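Local atomic coordinates of major royal jelly protein 1 (Apis mellifera, PDB entry 5YYL), a protein that forms the most abundant protein component of royal jelly, binds the sterol 24-methylenecholesterol and probably serves as food for developing larvae. Residues Phe40-Gly45 with Gly85-Leu90; Pro106-Ser111 with Leu155-Thr160; Tyr247-Gly252 with Ser268-Thr273; Met261-Tyr266 with Val278-Phe283; Lys358-Leu363 with Tyr377-Ser382. One frame throughout, in Å; residues are numbered along the deposited sequence.

Interaction 1: Phe40-Gly45 with Gly85-Leu90; sequences FDYDFG and GVPSSL
Y42, whose ring rests against P87, has its backbone N turned to the neighbouring carboxylate, with Y42 N to D41 OD1 at 2.6 Å; the N-H reaches that oxygen from the anti side, somewhat out of the carboxylate plane. The aromatic ring then does the work across the contact. P87 CG stands over its centre, 3.5 Å from the Y42 ring centroid and 11° off the normal, a CH-pi contact to which a proline suits well, since its compact, rigid ring presents C-H groups to an aromatic face. Farther out, Y42 OH lies 3.9 Å from V86 CG1 and bonds to N64 OD1, while N64 ND2 takes G85 O, so one asparagine ties both loops together. In the beta-propeller, the loop holding 85-90 leads from strand 75-81 to strand 90-94 of one blade, and 40-45 runs beside its edge strand 102-106, D41 and D43 bonding to the backbone of L104, before helix 47-56. F44 meets the same proline at about a right angle, its CZ 3.9 Å from P87 CG. One face of the F44 ring also takes Y42 CB toward its rim, because chi1 of -66° sets CG beside the F44 backbone N. S88 touches the tyrosine more loosely, its CB 4.3 Å from Y42 CE1, and its hydroxyl bonds to N91.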
# COMPACT_ATOMS: atom_id res chain seq x y z
N PHE A 40 -35.52 1.80 23.32
CA PHE A 40 -35.35 1.05 22.10
C PHE A 40 -36.44 1.39 21.11
O PHE A 40 -37.55 1.75 21.49
CB PHE A 40 -35.31 -0.46 22.38
CG PHE A 40 -34.02 -0.89 23.00
CD1 PHE A 40 -32.95 -1.27 22.21
CD2 PHE A 40 -33.86 -0.85 24.39
CE1 PHE A 40 -31.75 -1.65 22.78
CE2 PHE A 40 -32.66 -1.22 24.97
CZ PHE A 40 -31.61 -1.62 24.16
N ASP A 41 -36.07 1.29 19.84
CA ASP A 41 -36.94 1.55 18.71
C ASP A 41 -36.43 0.66 17.59
O ASP A 41 -35.29 0.19 17.65
CB ASP A 41 -36.87 3.03 18.32
CG ASP A 41 -37.97 3.45 17.36
OD1 ASP A 41 -38.73 2.58 16.87
OD2 ASP A 41 -38.07 4.67 17.09
N TYR A 42 -37.25 0.42 16.57
CA TYR A 42 -36.93 -0.54 15.52
C TYR A 42 -36.97 0.08 14.11
O TYR A 42 -37.56 1.13 13.89
CB TYR A 42 -37.88 -1.74 15.62
CG TYR A 42 -37.84 -2.45 16.96
CD1 TYR A 42 -37.28 -3.73 17.08
CD2 TYR A 42 -38.35 -1.86 18.11
CE1 TYR A 42 -37.25 -4.38 18.31
CE2 TYR A 42 -38.31 -2.49 19.33
CZ TYR A 42 -37.76 -3.75 19.43
OH TYR A 42 -37.74 -4.36 20.65
N ASP A 43 -36.33 -0.60 13.16
CA ASP A 43 -36.43 -0.31 11.73
C ASP A 43 -37.60 -1.11 11.16
O ASP A 43 -37.46 -2.23 10.63
CB ASP A 43 -35.10 -0.65 11.02
CG ASP A 43 -35.08 -0.26 9.53
OD1 ASP A 43 -35.81 -0.88 8.73
OD2 ASP A 43 -34.27 0.63 9.12
N PHE A 44 -38.77 -0.50 11.26
CA PHE A 44 -39.99 -1.03 10.65
C PHE A 44 -39.99 -0.88 9.12
O PHE A 44 -40.66 -1.66 8.43
CB PHE A 44 -41.20 -0.33 11.24
CG PHE A 44 -41.43 -0.62 12.70
CD1 PHE A 44 -41.11 0.33 13.68
CD2 PHE A 44 -42.02 -1.81 13.10
CE1 PHE A 44 -41.35 0.07 15.03
CE2 PHE A 44 -42.24 -2.08 14.45
CZ PHE A 44 -41.92 -1.14 15.41
N GLY A 45 -39.23 0.09 8.60
CA GLY A 45 -39.20 0.43 7.16
C GLY A 45 -39.16 1.94 6.99
O GLY A 45 -38.10 2.54 6.76
N GLY A 85 -46.02 -4.98 23.63
CA GLY A 85 -45.43 -3.84 22.94
C GLY A 85 -43.96 -3.99 22.55
O GLY A 85 -43.19 -3.01 22.54
N VAL A 86 -43.58 -5.22 22.21
CA VAL A 86 -42.22 -5.56 21.84
C VAL A 86 -42.29 -6.30 20.50
O VAL A 86 -42.54 -7.50 20.48
CB VAL A 86 -41.54 -6.41 22.92
CG1 VAL A 86 -40.17 -6.88 22.44
CG2 VAL A 86 -41.41 -5.60 24.20
N PRO A 87 -42.07 -5.58 19.39
CA PRO A 87 -42.27 -6.13 18.04
C PRO A 87 -41.43 -7.35 17.73
O PRO A 87 -41.96 -8.34 17.21
CB PRO A 87 -41.87 -4.97 17.11
CG PRO A 87 -41.13 -4.00 17.95
CD PRO A 87 -41.66 -4.16 19.34
N SER A 88 -40.13 -7.28 18.04
CA SER A 88 -39.23 -8.42 17.86
C SER A 88 -38.39 -8.65 19.08
O SER A 88 -38.08 -7.70 19.82
CB SER A 88 -38.32 -8.23 16.66
OG SER A 88 -37.44 -9.35 16.51
N SER A 89 -38.03 -9.92 19.29
CA SER A 89 -37.22 -10.32 20.44
C SER A 89 -35.75 -10.45 20.07
O SER A 89 -34.91 -9.88 20.74
CB SER A 89 -37.71 -11.63 21.03
OG SER A 89 -37.05 -11.85 22.25
N LEU A 90 -35.47 -11.22 19.02
CA LEU A 90 -34.12 -11.38 18.52
C LEU A 90 -33.80 -10.30 17.48
O LEU A 90 -34.37 -10.29 16.39
CB LEU A 90 -33.94 -12.78 17.92
CG LEU A 90 -32.55 -13.14 17.42
CD1 LEU A 90 -31.50 -12.96 18.51
CD2 LEU A 90 -32.55 -14.57 16.91

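Interaction 2: Pro106-Ser111 with Leu155-Thr160; sequences PYPDWS and LTFDLT
Y107 points an edge of its ring at the face of F157, a T-shaped pair with centroids 6.0 Å apart and planes at 75°. The closest carbons of the two rings are Y107 CE2 and F157 CG, at 4.4 Å. P108 joins beside it and meets F157 at about a right angle, with P108 CG 3.7 Å from F157 CE1. At the far end of the tyrosine, Y107 OH lies 3.7 Å from the L159 CD2 methyl. A long aromatic residue suits the place, since one side chain spans from F157 to L159; CG lies opposite the backbone N (chi1 -176°), which lets the ring extend toward strand 155-158. The peptide bond before P108 is cis, a form that proline tolerates readily, and the bend probably helps to turn Y107 and P108 toward the same partner. A second shell frames both rings: F77 meets Y107 edge-to-face and F112 does likewise with F157. Backbone bonds of Y107 with L90, and of F157 with L135, tie each side into its own sheet. The contact thus joins the end of one four-stranded antiparallel sheet, and the loop leaving it, to the third strand of the next, an apolar interface between consecutive blades of a beta-propeller.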
# COMPACT_ATOMS: atom_id res chain seq x y z
N PRO A 106 -34.99 -6.76 13.37
CA PRO A 106 -35.16 -8.19 13.69
C PRO A 106 -34.25 -9.14 12.94
O PRO A 106 -34.03 -8.94 11.75
CB PRO A 106 -36.61 -8.46 13.29
CG PRO A 106 -37.28 -7.16 13.50
CD PRO A 106 -36.29 -6.12 13.07
N TYR A 107 -33.74 -10.15 13.62
CA TYR A 107 -32.88 -11.17 12.99
C TYR A 107 -33.62 -12.52 13.01
O TYR A 107 -34.22 -12.85 14.02
CB TYR A 107 -31.54 -11.27 13.75
CG TYR A 107 -30.52 -12.22 13.14
CD1 TYR A 107 -29.63 -11.77 12.18
CD2 TYR A 107 -30.43 -13.55 13.55
CE1 TYR A 107 -28.67 -12.62 11.63
CE2 TYR A 107 -29.49 -14.42 12.99
CZ TYR A 107 -28.62 -13.94 12.04
OH TYR A 107 -27.68 -14.76 11.47
N PRO A 108 -33.59 -13.31 11.93
CA PRO A 108 -32.99 -12.95 10.63
C PRO A 108 -33.80 -11.90 9.86
O PRO A 108 -33.24 -10.93 9.36
CB PRO A 108 -33.02 -14.28 9.88
CG PRO A 108 -32.86 -15.31 10.95
CD PRO A 108 -33.49 -14.75 12.20
N ASP A 109 -35.11 -12.11 9.78
CA ASP A 109 -36.07 -11.18 9.16
C ASP A 109 -37.26 -11.09 10.13
O ASP A 109 -37.22 -11.72 11.20
CB ASP A 109 -36.51 -11.70 7.78
CG ASP A 109 -36.71 -13.24 7.74
OD1 ASP A 109 -37.54 -13.77 8.53
OD2 ASP A 109 -36.02 -13.92 6.94
N TRP A 110 -38.29 -10.33 9.78
CA TRP A 110 -39.52 -10.26 10.61
C TRP A 110 -40.30 -11.59 10.81
O TRP A 110 -41.10 -11.69 11.75
CB TRP A 110 -40.47 -9.20 10.06
CG TRP A 110 -39.99 -7.81 10.26
CD1 TRP A 110 -39.19 -7.09 9.42
CD2 TRP A 110 -40.28 -6.97 11.38
NE1 TRP A 110 -38.96 -5.84 9.96
CE2 TRP A 110 -39.62 -5.74 11.16
CE3 TRP A 110 -41.02 -7.13 12.57
CZ2 TRP A 110 -39.69 -4.67 12.07
CZ3 TRP A 110 -41.09 -6.07 13.47
CH2 TRP A 110 -40.43 -4.86 13.21
N SER A 111 -40.06 -12.59 9.95
CA SER A 111 -40.64 -13.94 10.07
C SER A 111 -40.54 -14.57 11.47
O SER A 111 -41.48 -15.23 11.93
CB SER A 111 -39.98 -14.89 9.05
N LEU A 155 -32.94 -22.63 19.52
CA LEU A 155 -32.66 -22.47 18.09
C LEU A 155 -31.16 -22.34 17.81
O LEU A 155 -30.40 -21.99 18.69
CB LEU A 155 -33.37 -21.25 17.53
CG LEU A 155 -34.87 -21.22 17.79
CD1 LEU A 155 -35.23 -20.37 19.01
CD2 LEU A 155 -35.58 -20.69 16.55
N THR A 156 -30.78 -22.63 16.57
CA THR A 156 -29.40 -22.67 16.13
C THR A 156 -29.31 -22.19 14.68
O THR A 156 -29.56 -22.96 13.77
CB THR A 156 -28.86 -24.11 16.23
OG1 THR A 156 -28.76 -24.47 17.61
CG2 THR A 156 -27.47 -24.24 15.60
N PHE A 157 -28.96 -20.92 14.49
CA PHE A 157 -28.80 -20.33 13.15
C PHE A 157 -27.37 -20.42 12.65
O PHE A 157 -26.44 -20.38 13.45
CB PHE A 157 -29.20 -18.86 13.18
CG PHE A 157 -30.61 -18.63 13.63
CD1 PHE A 157 -31.64 -18.59 12.70
CD2 PHE A 157 -30.91 -18.43 14.97
CE1 PHE A 157 -32.94 -18.37 13.10
CE2 PHE A 157 -32.21 -18.21 15.38
CZ PHE A 157 -33.23 -18.17 14.44
N ASP A 158 -27.19 -20.55 11.34
CA ASP A 158 -25.87 -20.44 10.72
C ASP A 158 -25.65 -18.96 10.41
O ASP A 158 -26.35 -18.38 9.58
CB ASP A 158 -25.78 -21.29 9.45
CG ASP A 158 -24.35 -21.36 8.87
OD1 ASP A 158 -23.38 -21.02 9.58
OD2 ASP A 158 -24.20 -21.79 7.71
N LEU A 159 -24.68 -18.36 11.11
CA LEU A 159 -24.38 -16.93 10.97
C LEU A 159 -23.88 -16.54 9.60
O LEU A 159 -24.09 -15.40 9.17
CB LEU A 159 -23.39 -16.46 12.05
CG LEU A 159 -23.99 -16.41 13.46
CD1 LEU A 159 -22.91 -16.54 14.50
CD2 LEU A 159 -24.77 -15.14 13.70
N THR A 160 -23.24 -17.49 8.90
CA THR A 160 -22.76 -17.24 7.53
C THR A 160 -23.93 -17.00 6.56
O THR A 160 -23.83 -16.14 5.69
CB THR A 160 -21.89 -18.41 6.99
OG1 THR A 160 -22.68 -19.59 6.87
CG2 THR A 160 -20.70 -18.71 7.90

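Interaction 3: Tyr247-Gly252 with Ser268-Thr273; sequences YTAQDG and SPVAST
In one blade of the beta-propeller, D251 and G252, which lead into strand 253-258, bond to V270 and A271 as the chain leaves strand 264-269. The two runs head in nearly opposite directions, 150° apart, with two backbone bonds, both given by the 270-271 side. A271 N gives D251 O an almost straight bond of 3.1 Å, with 177° at the hydrogen. One residue back, V270 N reaches G252 O at 3.0 Å from well above the carbonyl plane. P269 CA adds a C-H...O contact to that same oxygen, 3.4 Å from G252 O. G252 and P269 pass closely, CA to CA 3.9 Å, with P269 CB against the glycine backbone. Q250 and A271 are each the centre of an inverse gamma turn, sharp bends that steer the two chains here. V270 supplies the apolar fill: its CB meets D251 CB at 3.9 Å, and with CG1 opposite its backbone N (chi1 170°) that methyl approaches A249. D251 OD1 has a long, weak ion pair with R184. A271 is small enough to fit in the bend, where its CB lies 3.5 Å from A249 O.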
# COMPACT_ATOMS: atom_id res chain seq x y z
N TYR A 247 -35.28 -3.53 45.37
CA TYR A 247 -36.35 -4.48 45.11
C TYR A 247 -35.96 -5.87 45.66
O TYR A 247 -34.88 -6.03 46.24
CB TYR A 247 -36.75 -4.49 43.61
CG TYR A 247 -35.76 -5.16 42.67
CD1 TYR A 247 -35.99 -6.45 42.18
CD2 TYR A 247 -34.61 -4.49 42.23
CE1 TYR A 247 -35.10 -7.06 41.31
CE2 TYR A 247 -33.71 -5.09 41.36
CZ TYR A 247 -33.96 -6.38 40.91
OH TYR A 247 -33.09 -7.00 40.04
N THR A 248 -36.86 -6.83 45.51
CA THR A 248 -36.71 -8.17 46.11
C THR A 248 -36.83 -9.23 45.01
O THR A 248 -37.68 -9.10 44.12
CB THR A 248 -37.74 -8.36 47.26
OG1 THR A 248 -37.24 -9.31 48.21
CG2 THR A 248 -39.13 -8.78 46.76
N ALA A 249 -35.99 -10.27 45.06
CA ALA A 249 -35.97 -11.30 44.00
C ALA A 249 -35.76 -12.71 44.56
O ALA A 249 -34.64 -13.06 44.92
CB ALA A 249 -34.89 -10.98 42.97
N GLN A 250 -36.82 -13.51 44.60
CA GLN A 250 -36.73 -14.92 45.03
C GLN A 250 -36.41 -15.80 43.82
O GLN A 250 -37.27 -16.54 43.33
CB GLN A 250 -38.04 -15.38 45.68
CG GLN A 250 -38.45 -14.59 46.91
CD GLN A 250 -39.71 -15.14 47.57
OE1 GLN A 250 -40.64 -15.61 46.89
NE2 GLN A 250 -39.74 -15.08 48.90
N ASP A 251 -35.18 -15.70 43.33
CA ASP A 251 -34.70 -16.44 42.16
C ASP A 251 -33.40 -17.17 42.50
O ASP A 251 -32.58 -16.67 43.28
CB ASP A 251 -34.48 -15.50 40.97
CG ASP A 251 -35.75 -14.82 40.49
OD1 ASP A 251 -36.68 -15.53 40.05
OD2 ASP A 251 -35.82 -13.58 40.55
N GLY A 252 -33.23 -18.35 41.90
CA GLY A 252 -32.05 -19.20 42.08
C GLY A 252 -31.06 -19.13 40.93
O GLY A 252 -30.76 -18.05 40.43
N SER A 268 -24.34 -18.93 40.22
CA SER A 268 -24.78 -18.68 41.58
C SER A 268 -26.27 -18.39 41.60
O SER A 268 -26.80 -17.93 40.61
CB SER A 268 -24.05 -17.49 42.18
OG SER A 268 -24.20 -16.33 41.39
N PRO A 269 -26.95 -18.70 42.70
CA PRO A 269 -28.35 -18.23 42.75
C PRO A 269 -28.38 -16.69 42.81
O PRO A 269 -27.45 -16.08 43.37
CB PRO A 269 -28.91 -18.86 44.04
CG PRO A 269 -27.88 -19.81 44.54
CD PRO A 269 -26.57 -19.47 43.90
N VAL A 270 -29.41 -16.09 42.20
CA VAL A 270 -29.56 -14.62 42.13
C VAL A 270 -29.62 -14.03 43.53
O VAL A 270 -28.90 -13.09 43.85
CB VAL A 270 -30.83 -14.20 41.35
CG1 VAL A 270 -31.12 -12.70 41.47
CG2 VAL A 270 -30.72 -14.59 39.88
N ALA A 271 -30.47 -14.61 44.37
CA ALA A 271 -30.47 -14.27 45.77
C ALA A 271 -29.42 -15.13 46.46
O ALA A 271 -29.71 -16.16 47.07
CB ALA A 271 -31.85 -14.50 46.37
N SER A 272 -28.17 -14.68 46.37
CA SER A 272 -27.06 -15.33 47.06
C SER A 272 -25.86 -14.42 46.97
O SER A 272 -25.84 -13.54 46.11
CB SER A 272 -26.70 -16.70 46.46
OG SER A 272 -25.74 -16.57 45.44
N THR A 273 -24.87 -14.63 47.82
CA THR A 273 -23.62 -13.89 47.74
C THR A 273 -22.45 -14.84 47.51
O THR A 273 -21.31 -14.53 47.83
CB THR A 273 -23.40 -12.99 48.97
OG1 THR A 273 -23.19 -13.80 50.13
CG2 THR A 273 -24.60 -12.05 49.17

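Interaction 4: Met261-Tyr266 with Val278-Phe283; sequences MTNNLY and VNTEQF
T280 can be followed outward from its CB, which lies beside the carbonyl of N263. Its OG1 branch, set between the backbone N and carbonyl carbon (chi1 56°), bonds to N263 O at 2.8 Å, in the carbonyl plane and on a lone pair. The same oxygen takes T280 N at 3.1 Å, so one residue grips it twice, while the threonine hydroxyl has a further partner in Q191 NE2. The other branch, CG2, turns to apolar company: it stands 4.0 Å from L265 CB and at the edge of the F283 ring. Threonine suits the place by offering one polar and one apolar arm. Next to it, N279 divides its amide. OD1 caps the following helix by accepting from E281 N at 2.7 Å, in the carbonyl plane; ND2 makes a weak bond to N264 OD1, with the two amide planes 81° apart. N263 adopts positive phi, which asparagine tolerates well, and sits within an ST turn in which T262 OG1 accepts from N264 N and is also hydrogen-bonded to E332. Strand pairing starts at N264-N279, a non-hydrogen-bonded pair, and goes on to hydrogen-bonded L265-V278: L265 N to V278 O is 2.9 Å and V278 N to L265 O is 3.2 Å, while L265 CB packs on V278 CG1 over the same face. This is the open end of an antiparallel beta hairpin, formed by the two middle strands of a four-stranded propeller blade.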
# COMPACT_ATOMS: atom_id res chain seq x y z
N MET A 261 -10.85 -22.65 29.63
CA MET A 261 -9.58 -23.27 30.05
C MET A 261 -9.78 -24.42 31.06
O MET A 261 -9.08 -25.41 30.96
CB MET A 261 -8.59 -22.19 30.57
CG MET A 261 -7.65 -22.62 31.70
SD MET A 261 -6.67 -21.25 32.38
CE MET A 261 -6.04 -20.47 30.91
N THR A 262 -10.69 -24.27 32.02
CA THR A 262 -10.91 -25.29 33.06
C THR A 262 -12.15 -26.16 32.89
O THR A 262 -12.29 -27.17 33.59
CB THR A 262 -11.00 -24.65 34.47
OG1 THR A 262 -12.23 -23.96 34.61
CG2 THR A 262 -9.85 -23.69 34.70
N ASN A 263 -13.07 -25.77 32.00
CA ASN A 263 -14.37 -26.45 31.83
C ASN A 263 -15.30 -26.37 33.05
O ASN A 263 -16.29 -27.11 33.13
CB ASN A 263 -14.18 -27.92 31.38
CG ASN A 263 -13.38 -28.03 30.10
OD1 ASN A 263 -13.95 -28.12 29.03
ND2 ASN A 263 -12.05 -28.00 30.21
N ASN A 264 -15.02 -25.48 33.99
CA ASN A 264 -15.95 -25.21 35.09
C ASN A 264 -17.06 -24.30 34.61
O ASN A 264 -16.79 -23.27 34.02
CB ASN A 264 -15.23 -24.54 36.24
CG ASN A 264 -14.17 -25.40 36.84
OD1 ASN A 264 -14.32 -26.63 36.96
ND2 ASN A 264 -13.08 -24.77 37.25
N LEU A 265 -18.30 -24.72 34.82
CA LEU A 265 -19.47 -23.87 34.61
C LEU A 265 -19.76 -23.14 35.92
O LEU A 265 -20.36 -23.71 36.84
CB LEU A 265 -20.67 -24.71 34.18
CG LEU A 265 -22.00 -24.00 34.03
CD1 LEU A 265 -21.91 -22.98 32.91
CD2 LEU A 265 -23.08 -25.04 33.77
N TYR A 266 -19.29 -21.90 36.02
CA TYR A 266 -19.53 -21.05 37.20
C TYR A 266 -20.96 -20.56 37.18
O TYR A 266 -21.52 -20.35 36.12
CB TYR A 266 -18.57 -19.87 37.24
CG TYR A 266 -17.13 -20.29 37.39
CD1 TYR A 266 -16.57 -20.50 38.65
CD2 TYR A 266 -16.33 -20.47 36.28
CE1 TYR A 266 -15.24 -20.90 38.79
CE2 TYR A 266 -15.01 -20.85 36.40
CZ TYR A 266 -14.47 -21.07 37.65
OH TYR A 266 -13.16 -21.46 37.75
N VAL A 278 -19.61 -26.14 38.76
CA VAL A 278 -19.61 -27.57 38.48
C VAL A 278 -18.66 -27.83 37.32
O VAL A 278 -18.73 -27.14 36.31
CB VAL A 278 -21.03 -28.07 38.14
CG1 VAL A 278 -21.60 -27.47 36.86
CG2 VAL A 278 -21.07 -29.58 38.02
N ASN A 279 -17.75 -28.79 37.47
CA ASN A 279 -16.94 -29.20 36.32
C ASN A 279 -17.82 -30.00 35.36
O ASN A 279 -18.64 -30.82 35.79
CB ASN A 279 -15.71 -30.01 36.71
CG ASN A 279 -14.75 -30.21 35.54
OD1 ASN A 279 -15.05 -30.93 34.57
ND2 ASN A 279 -13.60 -29.57 35.62
N THR A 280 -17.64 -29.75 34.07
CA THR A 280 -18.47 -30.33 33.02
C THR A 280 -17.91 -31.63 32.41
O THR A 280 -18.63 -32.30 31.68
CB THR A 280 -18.74 -29.32 31.89
OG1 THR A 280 -17.50 -28.85 31.37
CG2 THR A 280 -19.53 -28.15 32.41
N GLU A 281 -16.66 -31.99 32.71
CA GLU A 281 -16.16 -33.34 32.35
C GLU A 281 -17.05 -34.46 32.94
O GLU A 281 -17.21 -35.52 32.33
CB GLU A 281 -14.69 -33.53 32.76
CG GLU A 281 -13.72 -32.59 32.06
N GLN A 282 -17.63 -34.20 34.10
CA GLN A 282 -18.68 -35.03 34.71
C GLN A 282 -19.84 -35.39 33.76
O GLN A 282 -20.36 -36.51 33.77
CB GLN A 282 -19.29 -34.32 35.92
CG GLN A 282 -18.35 -34.07 37.10
CD GLN A 282 -19.09 -33.51 38.29
OE1 GLN A 282 -19.97 -34.17 38.84
NE2 GLN A 282 -18.73 -32.30 38.72
N PHE A 283 -20.27 -34.41 32.96
CA PHE A 283 -21.38 -34.57 32.02
C PHE A 283 -20.96 -35.29 30.73
O PHE A 283 -21.80 -35.89 30.08
CB PHE A 283 -22.03 -33.21 31.71
CG PHE A 283 -22.39 -32.40 32.93
CD1 PHE A 283 -21.92 -31.11 33.09
CD2 PHE A 283 -23.19 -32.94 33.93
CE1 PHE A 283 -22.24 -30.36 34.22
CE2 PHE A 283 -23.51 -32.20 35.05
CZ PHE A 283 -23.04 -30.91 35.20

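Interaction 5: Lys358-Leu363 with Tyr377-Ser382; sequences KIKEAL and YILVLS
Strands 358-361 and 377-382 run antiparallel, at 149° between their directions, with K358-L379 and K360-Y377 as hydrogen-bonded pairs and I359-I378 as the non-hydrogen-bonded pair between them. The bonds are nearly straight: L379 N to K358 O is 2.8 Å and Y377 N to K360 O is 2.9 Å. On one face K360 sets its CB over the ring of Y377, toward the rim, 3.9 Å from the centroid in a CH-pi contact. With chi1 at 60°, Y377 places its ring beside the neighbouring strand, and A362 N lies at the ring edge, 3.9 Å from Y377 CE1. This hairpin belongs to the last propeller blade, and lysine's length lets it reach the first: K358 NZ and K360 NZ form salt bridges to the two carboxylate oxygens of D70 on strand 65-72. On the other face I359 and I378 lie across each other at a slant, CG1 to CG1 at 3.7 Å. The bound sterol lies about 5 Å from the A362 side chain, near P364 of its pocket.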
# COMPACT_ATOMS: atom_id res chain seq x y z
N LYS A 358 -20.03 -10.66 27.50
CA LYS A 358 -19.40 -11.60 26.58
C LYS A 358 -17.95 -11.17 26.37
O LYS A 358 -17.62 -10.00 26.54
CB LYS A 358 -20.12 -11.62 25.23
CG LYS A 358 -21.61 -11.86 25.30
CD LYS A 358 -21.92 -13.29 25.67
CE LYS A 358 -23.40 -13.51 25.94
NZ LYS A 358 -24.19 -13.51 24.68
N ILE A 359 -17.09 -12.12 26.02
CA ILE A 359 -15.70 -11.83 25.71
C ILE A 359 -15.36 -12.38 24.34
O ILE A 359 -15.59 -13.54 24.05
CB ILE A 359 -14.73 -12.35 26.81
CG1 ILE A 359 -14.93 -11.50 28.08
CG2 ILE A 359 -13.27 -12.26 26.35
CD1 ILE A 359 -14.02 -11.82 29.23
N LYS A 360 -14.76 -11.52 23.54
CA LYS A 360 -14.38 -11.81 22.16
C LYS A 360 -12.89 -11.61 22.00
O LYS A 360 -12.29 -10.87 22.76
CB LYS A 360 -15.14 -10.84 21.24
CG LYS A 360 -16.67 -10.93 21.36
CD LYS A 360 -17.23 -12.23 20.77
CE LYS A 360 -18.59 -12.57 21.37
NZ LYS A 360 -19.23 -13.69 20.63
N GLU A 361 -12.31 -12.27 21.01
CA GLU A 361 -10.92 -12.07 20.61
C GLU A 361 -10.88 -11.21 19.34
O GLU A 361 -11.69 -11.38 18.44
CB GLU A 361 -10.25 -13.41 20.35
CG GLU A 361 -10.07 -14.26 21.58
CD GLU A 361 -9.55 -15.64 21.20
OE1 GLU A 361 -8.40 -15.97 21.60
OE2 GLU A 361 -10.28 -16.38 20.49
N ALA A 362 -9.91 -10.30 19.27
CA ALA A 362 -9.75 -9.45 18.10
C ALA A 362 -9.46 -10.32 16.89
O ALA A 362 -8.86 -11.37 17.03
CB ALA A 362 -8.62 -8.44 18.31
N LEU A 363 -9.92 -9.89 15.72
CA LEU A 363 -9.79 -10.65 14.47
C LEU A 363 -9.14 -9.76 13.41
O LEU A 363 -9.12 -8.54 13.57
CB LEU A 363 -11.17 -11.11 13.98
CG LEU A 363 -11.89 -12.26 14.71
CD1 LEU A 363 -13.36 -12.31 14.32
CD2 LEU A 363 -11.21 -13.59 14.40
N TYR A 377 -11.31 -8.77 24.48
CA TYR A 377 -12.08 -7.64 24.99
C TYR A 377 -13.45 -8.07 25.46
O TYR A 377 -13.99 -9.08 25.01
CB TYR A 377 -12.23 -6.55 23.91
CG TYR A 377 -12.92 -6.97 22.63
CD1 TYR A 377 -12.22 -7.60 21.60
CD2 TYR A 377 -14.27 -6.69 22.42
CE1 TYR A 377 -12.87 -7.96 20.43
CE2 TYR A 377 -14.92 -7.04 21.23
CZ TYR A 377 -14.23 -7.68 20.25
OH TYR A 377 -14.87 -8.05 19.09
N ILE A 378 -14.02 -7.27 26.36
CA ILE A 378 -15.28 -7.60 27.02
C ILE A 378 -16.38 -6.63 26.59
O ILE A 378 -16.13 -5.44 26.49
CB ILE A 378 -15.10 -7.57 28.55
CG1 ILE A 378 -16.25 -8.29 29.25
CG2 ILE A 378 -14.97 -6.14 29.10
CD1 ILE A 378 -16.01 -8.46 30.73
N LEU A 379 -17.58 -7.17 26.33
CA LEU A 379 -18.78 -6.39 26.05
C LEU A 379 -19.73 -6.51 27.23
O LEU A 379 -20.01 -7.61 27.68
CB LEU A 379 -19.48 -6.95 24.80
CG LEU A 379 -18.70 -6.99 23.49
CD1 LEU A 379 -19.39 -7.87 22.47
CD2 LEU A 379 -18.50 -5.58 22.97
N VAL A 380 -20.25 -5.40 27.71
CA VAL A 380 -21.10 -5.38 28.91
C VAL A 380 -22.43 -4.69 28.62
O VAL A 380 -22.45 -3.53 28.25
CB VAL A 380 -20.39 -4.64 30.05
CG1 VAL A 380 -21.23 -4.67 31.32
CG2 VAL A 380 -19.02 -5.23 30.30
N LEU A 381 -23.55 -5.42 28.78
CA LEU A 381 -24.89 -4.82 28.75
C LEU A 381 -25.23 -4.44 30.16
O LEU A 381 -25.24 -5.28 31.05
CB LEU A 381 -25.97 -5.77 28.24
CG LEU A 381 -27.41 -5.23 28.31
CD1 LEU A 381 -27.57 -4.00 27.44
CD2 LEU A 381 -28.42 -6.28 27.90
N SER A 382 -25.52 -3.16 30.34
CA SER A 382 -25.88 -2.63 31.62
C SER A 382 -27.15 -1.83 31.43
O SER A 382 -27.13 -0.61 31.18
CB SER A 382 -24.73 -1.78 32.09
OG SER A 382 -25.16 -0.88 33.06

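In the fold
From the N terminus, interaction 1 comes first, returning the chain to the segment before helix 47-56 after the first two strands of the first four-stranded sheet. Interaction 2 then joins the exit of that sheet to the next one; it touches interaction 1 through L90 with Y107 and F44 with W110. Interactions 3 and 4 cross, their segments alternating along the chain, and share strand 264-269: one ties its far end to the residues entering the blade, the other its near end to strand 275-279. Interaction 5 closes the hairpin 353-361/373-383 in the last sheet, where N-terminal strand 33-37 pairs with 400-406, which probably closes the propeller ring. No contact encloses another.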